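1-deoxy-D-xylulose 5-phosphate reductoisomerase (Moraxella catarrhalis, PDB 4ZQG) catalyses the NADPH-dependent rearrangement and reduction of 1-deoxy-D-xylulose 5-phosphate to 2-C-methyl-D-erythritol 4-phosphate in the MEP pathway of isoprenoid synthesis, the step blocked by fosmidomycin. Local coordinates at residues V211-N215 / W216-Q220; A103-V106 / G107-L111; E353-L357 / T358-V362. All coordinates share one frame; numbering follows the deposited sequence.

Interaction 1 (V211-N215 / W216-Q220). With NAD (nicotinamide-adenine-dinucleotide), chain C; FOM (3-[formyl(hydroxy)amino]propylphosphonic acid), chain E.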
# COMPACT_ATOMS: atom_id res chain seq x y z
N VAL A 211 -22.79 -19.51 8.48
CA VAL A 211 -22.41 -18.60 9.56
C VAL A 211 -20.92 -18.67 9.85
O VAL A 211 -20.36 -17.69 10.34
CB VAL A 211 -23.21 -18.86 10.87
N ASN A 212 -20.28 -19.79 9.56
CA ASN A 212 -18.87 -19.96 9.90
C ASN A 212 -17.97 -19.72 8.69
O ASN A 212 -18.17 -20.28 7.59
CB ASN A 212 -18.63 -21.32 10.61
CG ASN A 212 -19.24 -21.34 12.03
OD1 ASN A 212 -18.88 -20.53 12.89
ND2 ASN A 212 -20.18 -22.24 12.26
N HIS A 213 -16.98 -18.86 8.90
CA HIS A 213 -16.19 -18.28 7.83
C HIS A 213 -14.78 -18.80 7.97
O HIS A 213 -14.24 -18.78 9.07
CB HIS A 213 -16.22 -16.75 7.94
CG HIS A 213 -15.64 -16.03 6.76
ND1 HIS A 213 -14.30 -16.09 6.44
CD2 HIS A 213 -16.21 -15.24 5.82
CE1 HIS A 213 -14.06 -15.37 5.35
NE2 HIS A 213 -15.21 -14.85 4.96
N PRO A 214 -14.15 -19.25 6.86
CA PRO A 214 -12.77 -19.78 6.92
C PRO A 214 -11.73 -18.90 7.63
O PRO A 214 -10.94 -19.41 8.42
CB PRO A 214 -12.40 -19.96 5.44
CG PRO A 214 -13.71 -20.13 4.74
CD PRO A 214 -14.70 -19.29 5.49
N ASN A 215 -11.74 -17.60 7.37
CA ASN A 215 -10.75 -16.65 7.89
C ASN A 215 -11.11 -15.65 8.97
O ASN A 215 -10.24 -15.08 9.61
CB ASN A 215 -10.27 -15.82 6.70
CG ASN A 215 -9.80 -16.69 5.58
OD1 ASN A 215 -9.24 -17.76 5.82
ND2 ASN A 215 -10.06 -16.25 4.33
N TRP A 216 -12.39 -15.40 9.16
CA TRP A 216 -12.85 -14.34 10.06
C TRP A 216 -13.80 -14.91 11.10
O TRP A 216 -14.56 -15.82 10.79
CB TRP A 216 -13.63 -13.30 9.27
CG TRP A 216 -12.90 -12.43 8.39
CD1 TRP A 216 -12.87 -12.47 7.03
CD2 TRP A 216 -12.14 -11.29 8.77
NE1 TRP A 216 -12.12 -11.43 6.54
CE2 TRP A 216 -11.66 -10.69 7.59
CE3 TRP A 216 -11.81 -10.71 10.00
CZ2 TRP A 216 -10.86 -9.57 7.60
CZ3 TRP A 216 -11.01 -9.59 10.01
CH2 TRP A 216 -10.55 -9.03 8.81
N SER A 217 -13.77 -14.35 12.31
CA SER A 217 -14.80 -14.56 13.33
C SER A 217 -15.54 -13.26 13.56
O SER A 217 -14.93 -12.26 13.93
CB SER A 217 -14.19 -14.99 14.65
OG SER A 217 -14.26 -16.38 14.77
N MET A 218 -16.85 -13.27 13.32
CA MET A 218 -17.63 -12.04 13.33
C MET A 218 -19.01 -12.29 13.88
O MET A 218 -19.35 -13.42 14.25
CB MET A 218 -17.74 -11.52 11.90
CG MET A 218 -16.42 -11.45 11.16
SD MET A 218 -16.68 -11.08 9.42
CE MET A 218 -17.14 -12.69 8.78
N GLY A 219 -19.81 -11.23 13.94
CA GLY A 219 -21.22 -11.37 14.28
C GLY A 219 -21.92 -12.26 13.27
O GLY A 219 -21.35 -12.66 12.25
N GLN A 220 -23.17 -12.58 13.56
CA GLN A 220 -23.95 -13.48 12.74
C GLN A 220 -24.35 -12.88 11.39
O GLN A 220 -24.39 -13.59 10.36
CB GLN A 220 -25.22 -13.84 13.48
CG GLN A 220 -25.04 -14.87 14.59
CD GLN A 220 -26.39 -15.44 14.99
OE1 GLN A 220 -27.21 -14.75 15.61
NE2 GLN A 220 -26.65 -16.68 14.55
PA NAD C . -22.49 -8.26 16.68
O1A NAD C . -23.77 -8.87 16.22
O2A NAD C . -21.34 -9.12 17.15
O5B NAD C . -22.74 -7.08 17.76
C5B NAD C . -23.65 -6.01 17.57
C4B NAD C . -23.63 -5.04 18.76
O4B NAD C . -24.71 -4.12 18.58
C3B NAD C . -23.84 -5.73 20.12
O3B NAD C . -23.07 -5.12 21.16
C2B NAD C . -25.32 -5.54 20.38
O2B NAD C . -25.63 -5.34 21.76
C1B NAD C . -25.70 -4.29 19.59
N9A NAD C . -27.08 -4.40 19.03
C8A NAD C . -27.56 -5.44 18.32
N7A NAD C . -28.85 -5.23 17.96
C5A NAD C . -29.22 -4.05 18.44
C6A NAD C . -30.48 -3.28 18.40
N6A NAD C . -31.58 -3.77 17.74
N1A NAD C . -30.46 -2.09 19.04
C2A NAD C . -29.36 -1.63 19.70
N3A NAD C . -28.18 -2.28 19.79
C4A NAD C . -28.06 -3.49 19.17
O3 NAD C . -22.00 -7.34 15.44
PN NAD C . -20.54 -7.19 14.78
O1N NAD C . -20.34 -8.46 13.98
O2N NAD C . -19.60 -6.67 15.84
O5D NAD C . -20.90 -5.99 13.77
C5D NAD C . -20.94 -4.63 14.21
C4D NAD C . -20.93 -3.70 12.99
O4D NAD C . -19.63 -3.56 12.43
C3D NAD C . -21.82 -4.24 11.89
O3D NAD C . -22.43 -3.13 11.25
C2D NAD C . -20.88 -4.99 10.98
O2D NAD C . -21.41 -5.10 9.65
C1D NAD C . -19.61 -4.15 11.11
N1N NAD C . -18.38 -4.94 10.91
C2N NAD C . -18.07 -5.98 11.72
C3N NAD C . -16.92 -6.75 11.50
C7N NAD C . -16.52 -7.90 12.39
O7N NAD C . -15.39 -8.34 12.34
N7N NAD C . -17.40 -8.41 13.25
C4N NAD C . -16.10 -6.43 10.43
C5N NAD C . -16.44 -5.36 9.64
C6N NAD C . -17.58 -4.62 9.88
O2 FOM E . -16.20 -7.39 6.23
N1 FOM E . -15.10 -8.06 6.74
C1 FOM E . -14.09 -7.43 7.19
O1 FOM E . -14.05 -6.21 7.16
C2 FOM E . -15.18 -9.51 6.67
C3 FOM E . -15.25 -9.67 5.15
C4 FOM E . -15.55 -11.09 4.74
PA1 FOM E . -15.73 -11.01 2.97
OP1 FOM E . -14.30 -10.62 2.38
OP2 FOM E . -16.58 -9.88 2.61
OP3 FOM E . -16.29 -12.38 2.28
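Trp216 turns the edge of its indole toward one face of the His213 imidazole, a T-shaped pair in the active-site loop that covers fosmidomycin, as the flexible loop of DXP reductoisomerases is known to do. The planes stand at 73°, and the centroids of the His213 ring and the Trp216 five-membered ring are 5.1 Å apart. The closest side-chain atoms are His213 CE1 and Trp216 CD1, at 3.6 Å. His213 swings its ring to this place with CG opposite the backbone N (chi1 -170°). The rotation of the imidazole is fixed within the loop itself: Asn215 N donates to His213 ND1 over 3.1 Å, only 4° out of the ring plane, while NE2 is hydrogen-bonded to Ser190 OG. Asn215 is held in turn by its own amide, whose ND2 bonds to Pro256 O. The two rings thus form a wall for the inhibitor. Fosmidomycin C2 sits over one indole face, 3.6 Å from Trp216 NE1, and its C4 lies 3.8 Å from His213 NE2. Met218 completes the wall: its bent chain puts CE 4.0 Å from His213 CD2 and SD 3.5 Å from fosmidomycin C2. The cofactor is met just beyond, where Gly219 N makes a weak hydrogen bond of 2.8 Å to NAD O1N.

Interaction 2 (A103-V106 / G107-L111). With NAD (nicotinamide-adenine-dinucleotide), chain C.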
# COMPACT_ATOMS: atom_id res chain seq x y z
N ALA A 103 -18.78 3.31 16.50
CA ALA A 103 -20.13 3.00 16.11
C ALA A 103 -20.21 1.55 15.73
O ALA A 103 -20.00 1.24 14.59
CB ALA A 103 -20.49 3.85 14.90
N ALA A 104 -20.51 0.66 16.66
CA ALA A 104 -20.53 -0.79 16.34
C ALA A 104 -21.83 -1.48 16.60
O ALA A 104 -21.83 -2.67 16.79
CB ALA A 104 -19.41 -1.55 17.05
N ILE A 105 -22.93 -0.73 16.58
CA ILE A 105 -24.25 -1.32 16.63
C ILE A 105 -24.50 -1.91 15.29
O ILE A 105 -24.29 -1.25 14.33
CB ILE A 105 -25.38 -0.27 16.81
CG1 ILE A 105 -25.23 0.60 18.08
CG2 ILE A 105 -26.73 -0.96 16.81
CD1 ILE A 105 -24.56 -0.07 19.22
N VAL A 106 -25.00 -3.13 15.19
CA VAL A 106 -25.30 -3.72 13.88
C VAL A 106 -26.62 -3.21 13.30
O VAL A 106 -27.56 -2.89 14.01
CB VAL A 106 -25.32 -5.26 13.93
CG1 VAL A 106 -26.47 -5.77 14.77
CG2 VAL A 106 -25.43 -5.85 12.53
N GLY A 107 -26.64 -3.10 11.97
CA GLY A 107 -27.85 -2.82 11.20
C GLY A 107 -28.32 -1.38 11.29
O GLY A 107 -27.55 -0.48 11.63
N ALA A 108 -29.61 -1.20 11.02
CA ALA A 108 -30.25 0.11 11.04
C ALA A 108 -30.34 0.61 12.45
O ALA A 108 -30.36 1.81 12.69
CB ALA A 108 -31.62 0.02 10.43
N ALA A 109 -30.37 -0.30 13.41
CA ALA A 109 -30.45 0.11 14.80
C ALA A 109 -29.33 1.11 15.18
O ALA A 109 -29.47 1.83 16.15
CB ALA A 109 -30.41 -1.12 15.70
N GLY A 110 -28.26 1.20 14.41
CA GLY A 110 -27.15 2.09 14.73
C GLY A 110 -27.19 3.46 14.08
O GLY A 110 -26.31 4.28 14.28
N LEU A 111 -28.22 3.71 13.30
CA LEU A 111 -28.30 4.91 12.51
C LEU A 111 -28.46 6.20 13.32
O LEU A 111 -27.72 7.16 13.12
CB LEU A 111 -29.42 4.73 11.50
CG LEU A 111 -30.02 5.94 10.84
CD1 LEU A 111 -28.97 6.88 10.31
CD2 LEU A 111 -30.87 5.36 9.73
PA NAD C . -22.49 -8.26 16.68
O1A NAD C . -23.77 -8.87 16.22
O2A NAD C . -21.34 -9.12 17.15
O5B NAD C . -22.74 -7.08 17.76
C5B NAD C . -23.65 -6.01 17.57
C4B NAD C . -23.63 -5.04 18.76
O4B NAD C . -24.71 -4.12 18.58
C3B NAD C . -23.84 -5.73 20.12
O3B NAD C . -23.07 -5.12 21.16
C2B NAD C . -25.32 -5.54 20.38
O2B NAD C . -25.63 -5.34 21.76
C1B NAD C . -25.70 -4.29 19.59
N9A NAD C . -27.08 -4.40 19.03
C8A NAD C . -27.56 -5.44 18.32
N7A NAD C . -28.85 -5.23 17.96
C5A NAD C . -29.22 -4.05 18.44
C6A NAD C . -30.48 -3.28 18.40
N6A NAD C . -31.58 -3.77 17.74
N1A NAD C . -30.46 -2.09 19.04
C2A NAD C . -29.36 -1.63 19.70
N3A NAD C . -28.18 -2.28 19.79
C4A NAD C . -28.06 -3.49 19.17
O3 NAD C . -22.00 -7.34 15.44
PN NAD C . -20.54 -7.19 14.78
O1N NAD C . -20.34 -8.46 13.98
O2N NAD C . -19.60 -6.67 15.84
O5D NAD C . -20.90 -5.99 13.77
C5D NAD C . -20.94 -4.63 14.21
C4D NAD C . -20.93 -3.70 12.99
O4D NAD C . -19.63 -3.56 12.43
C3D NAD C . -21.82 -4.24 11.89
O3D NAD C . -22.43 -3.13 11.25
C2D NAD C . -20.88 -4.99 10.98
O2D NAD C . -21.41 -5.10 9.65
C1D NAD C . -19.61 -4.15 11.11
N1N NAD C . -18.38 -4.94 10.91
C2N NAD C . -18.07 -5.98 11.72
C3N NAD C . -16.92 -6.75 11.50
C7N NAD C . -16.52 -7.90 12.39
O7N NAD C . -15.39 -8.34 12.34
N7N NAD C . -17.40 -8.41 13.25
C4N NAD C . -16.10 -6.43 10.43
C5N NAD C . -16.44 -5.36 9.64
C6N NAD C . -17.58 -4.62 9.88
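Ile105 and Gly110 meet across a tight bend that takes the chain from strand 100-103 toward helix 111-120. Ahead of them, Ala103 is still tied into the parallel sheet, and Ala104 brings its O to 3.4 Å from NAD C5D. At Ile105 the contact proper begins. Its CB lies 3.6 Å from Gly110 CA, an approach made possible by the lack of a side chain on the glycine. With CG2 turned opposite the backbone N, this methyl lies 3.8 Å from Ala109 CB and 3.6 Å from NAD N3A. Val106 follows, its CG1 coming within 3.7 Å of NAD C8A while its O stands 3.8 Å from Ala109 CB. The chain then turns through Gly107, at a positive phi of 75°, whose O bonds to Asn128 ND2 and weakly to Gly110 N. Ala109 CB, 3.5 Å from NAD C6A, joins Ile105 CG2 and Val106 CG1 on the same side of the adenine plane, so three methyl groups line one face of the base. Such an apolar loop at the carboxyl end of a parallel strand, leading into the next helix, belongs to the dinucleotide-binding site of a Rossmann-type domain.

Interaction 3 (E353-L357 / T358-V362)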
# COMPACT_ATOMS: atom_id res chain seq x y z
N GLU A 353 -34.31 -20.07 9.94
CA GLU A 353 -34.53 -21.32 9.19
C GLU A 353 -35.85 -21.35 8.46
O GLU A 353 -36.41 -22.41 8.23
CB GLU A 353 -34.37 -22.57 10.10
CG GLU A 353 -33.06 -22.55 10.92
CD GLU A 353 -32.73 -23.88 11.60
OE1 GLU A 353 -32.40 -23.85 12.80
OE2 GLU A 353 -32.79 -24.94 10.94
N LYS A 354 -36.31 -20.17 8.05
CA LYS A 354 -37.56 -20.01 7.28
C LYS A 354 -37.34 -19.98 5.76
O LYS A 354 -38.21 -20.40 5.00
CB LYS A 354 -38.30 -18.72 7.72
CG LYS A 354 -39.03 -18.82 9.07
CD LYS A 354 -39.47 -17.46 9.59
CE LYS A 354 -40.07 -17.53 10.97
NZ LYS A 354 -41.43 -18.13 10.93
N ILE A 355 -36.19 -19.47 5.32
CA ILE A 355 -35.85 -19.52 3.89
C ILE A 355 -34.51 -20.19 3.63
O ILE A 355 -33.69 -20.36 4.54
CB ILE A 355 -35.88 -18.13 3.20
CG1 ILE A 355 -34.85 -17.18 3.82
CG2 ILE A 355 -37.27 -17.52 3.29
CD1 ILE A 355 -34.51 -15.98 2.94
N CYS A 356 -34.33 -20.58 2.37
CA CYS A 356 -33.03 -21.00 1.86
C CYS A 356 -32.00 -19.87 1.76
O CYS A 356 -32.36 -18.70 1.67
CB CYS A 356 -33.22 -21.60 0.48
SG CYS A 356 -34.12 -23.12 0.59
N LEU A 357 -30.72 -20.21 1.73
CA LEU A 357 -29.69 -19.18 1.57
C LEU A 357 -29.84 -18.39 0.26
O LEU A 357 -29.79 -17.16 0.28
CB LEU A 357 -28.29 -19.78 1.64
CG LEU A 357 -27.18 -18.72 1.61
CD1 LEU A 357 -27.22 -17.83 2.85
CD2 LEU A 357 -25.83 -19.40 1.45
N THR A 358 -30.03 -19.12 -0.84
CA THR A 358 -30.24 -18.55 -2.17
C THR A 358 -31.52 -17.73 -2.30
O THR A 358 -31.70 -16.98 -3.25
CB THR A 358 -30.34 -19.64 -3.23
OG1 THR A 358 -31.25 -20.66 -2.78
CG2 THR A 358 -28.99 -20.25 -3.47
N ASP A 359 -32.44 -17.91 -1.36
CA ASP A 359 -33.63 -17.08 -1.31
C ASP A 359 -33.32 -15.63 -0.91
O ASP A 359 -34.13 -14.76 -1.15
CB ASP A 359 -34.70 -17.68 -0.37
CG ASP A 359 -35.46 -18.89 -0.98
OD1 ASP A 359 -36.11 -19.61 -0.17
OD2 ASP A 359 -35.44 -19.10 -2.23
N ILE A 360 -32.17 -15.35 -0.30
CA ILE A 360 -31.84 -13.97 0.05
C ILE A 360 -31.79 -13.09 -1.21
O ILE A 360 -32.20 -11.93 -1.17
CB ILE A 360 -30.53 -13.86 0.87
CG1 ILE A 360 -30.75 -14.54 2.24
CG2 ILE A 360 -30.09 -12.40 1.03
CD1 ILE A 360 -29.62 -14.45 3.23
N ALA A 361 -31.31 -13.64 -2.32
CA ALA A 361 -31.22 -12.88 -3.55
C ALA A 361 -32.59 -12.53 -4.11
O ALA A 361 -32.83 -11.38 -4.52
CB ALA A 361 -30.40 -13.64 -4.59
N VAL A 362 -33.48 -13.52 -4.10
CA VAL A 362 -34.83 -13.40 -4.67
C VAL A 362 -35.65 -12.32 -3.97
O VAL A 362 -36.31 -11.53 -4.60
CB VAL A 362 -35.62 -14.72 -4.55
CG1 VAL A 362 -36.83 -14.68 -5.46
CG2 VAL A 362 -34.73 -15.92 -4.88
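Cys356 and Asp359 grip each other by two hydrogen bonds that run in opposite directions, from main chain to side chain and from main chain to main chain. Cys356 N donates to Asp359 OD1 over 3.2 Å, with 146° at the hydrogen, and it reaches the oxygen from above the carboxylate plane, 45° out of it. In return Asp359 N makes a weak bond of 3.1 Å to Cys356 O. The next donor is better aligned: Ile360 N meets Leu357 O at 3.0 Å and 163°. Ala361 N continues the same three-residue spacing with a weak, 3.5 Å bond to Thr358 O. Successive bonds of this spacing follow the 3-10 pattern, and they wind the chain into helix 359-368.

The carboxylate owes its place to chi1 of Asp359, which sets CG beside the backbone N and directs it back over the incoming chain. There OD1 also lies 3.6 Å from Cys356 CB. The apolar part of the aspartate is used as well, since Asp359 CB is 3.7 Å from Ile355 CD1. That same methyl stands 4.1 Å from Ile360 CG1, and the end of that branch, Ile360 CD1, lies 4.2 Å from Leu357 CD1. These apolar chains face inward: Ile360 rests on Ala346 of helix 333-351 and on Ile224 of helix 220-228, and Leu357 on Phe350 and Thr228. The turn therefore joins helix 333-351, which ends in a Schellman motif at Glu353, to helix 359-368.

The carboxylate of Asp359, close to where helix 359-368 begins, accepts from a backbone N-H three residues earlier; its negative charge is probably favoured there by the helix dipole.

Along the chain the order is interaction 2, interaction 1, interaction 3, strictly in series, with none enclosing or crossing another. Residues 103-111 close the bend between strand 100-103 and helix 111-120 in the nucleotide-binding part. Residues 211-220 close the loop between helices 207-211 and 220-228; both loops touch NAD, interaction 2 along the adenine and the two riboses and interaction 1 at the pyrophosphate and nicotinamide, although their nearest atoms stay about 7 Å apart. Residues 353-362 close the turn between helices 333-351 and 359-368, their centre about 19 Å from that of interaction 1. Helix 220-228 relates these two, since it follows the 211-220 loop and packs against the 353-362 turn.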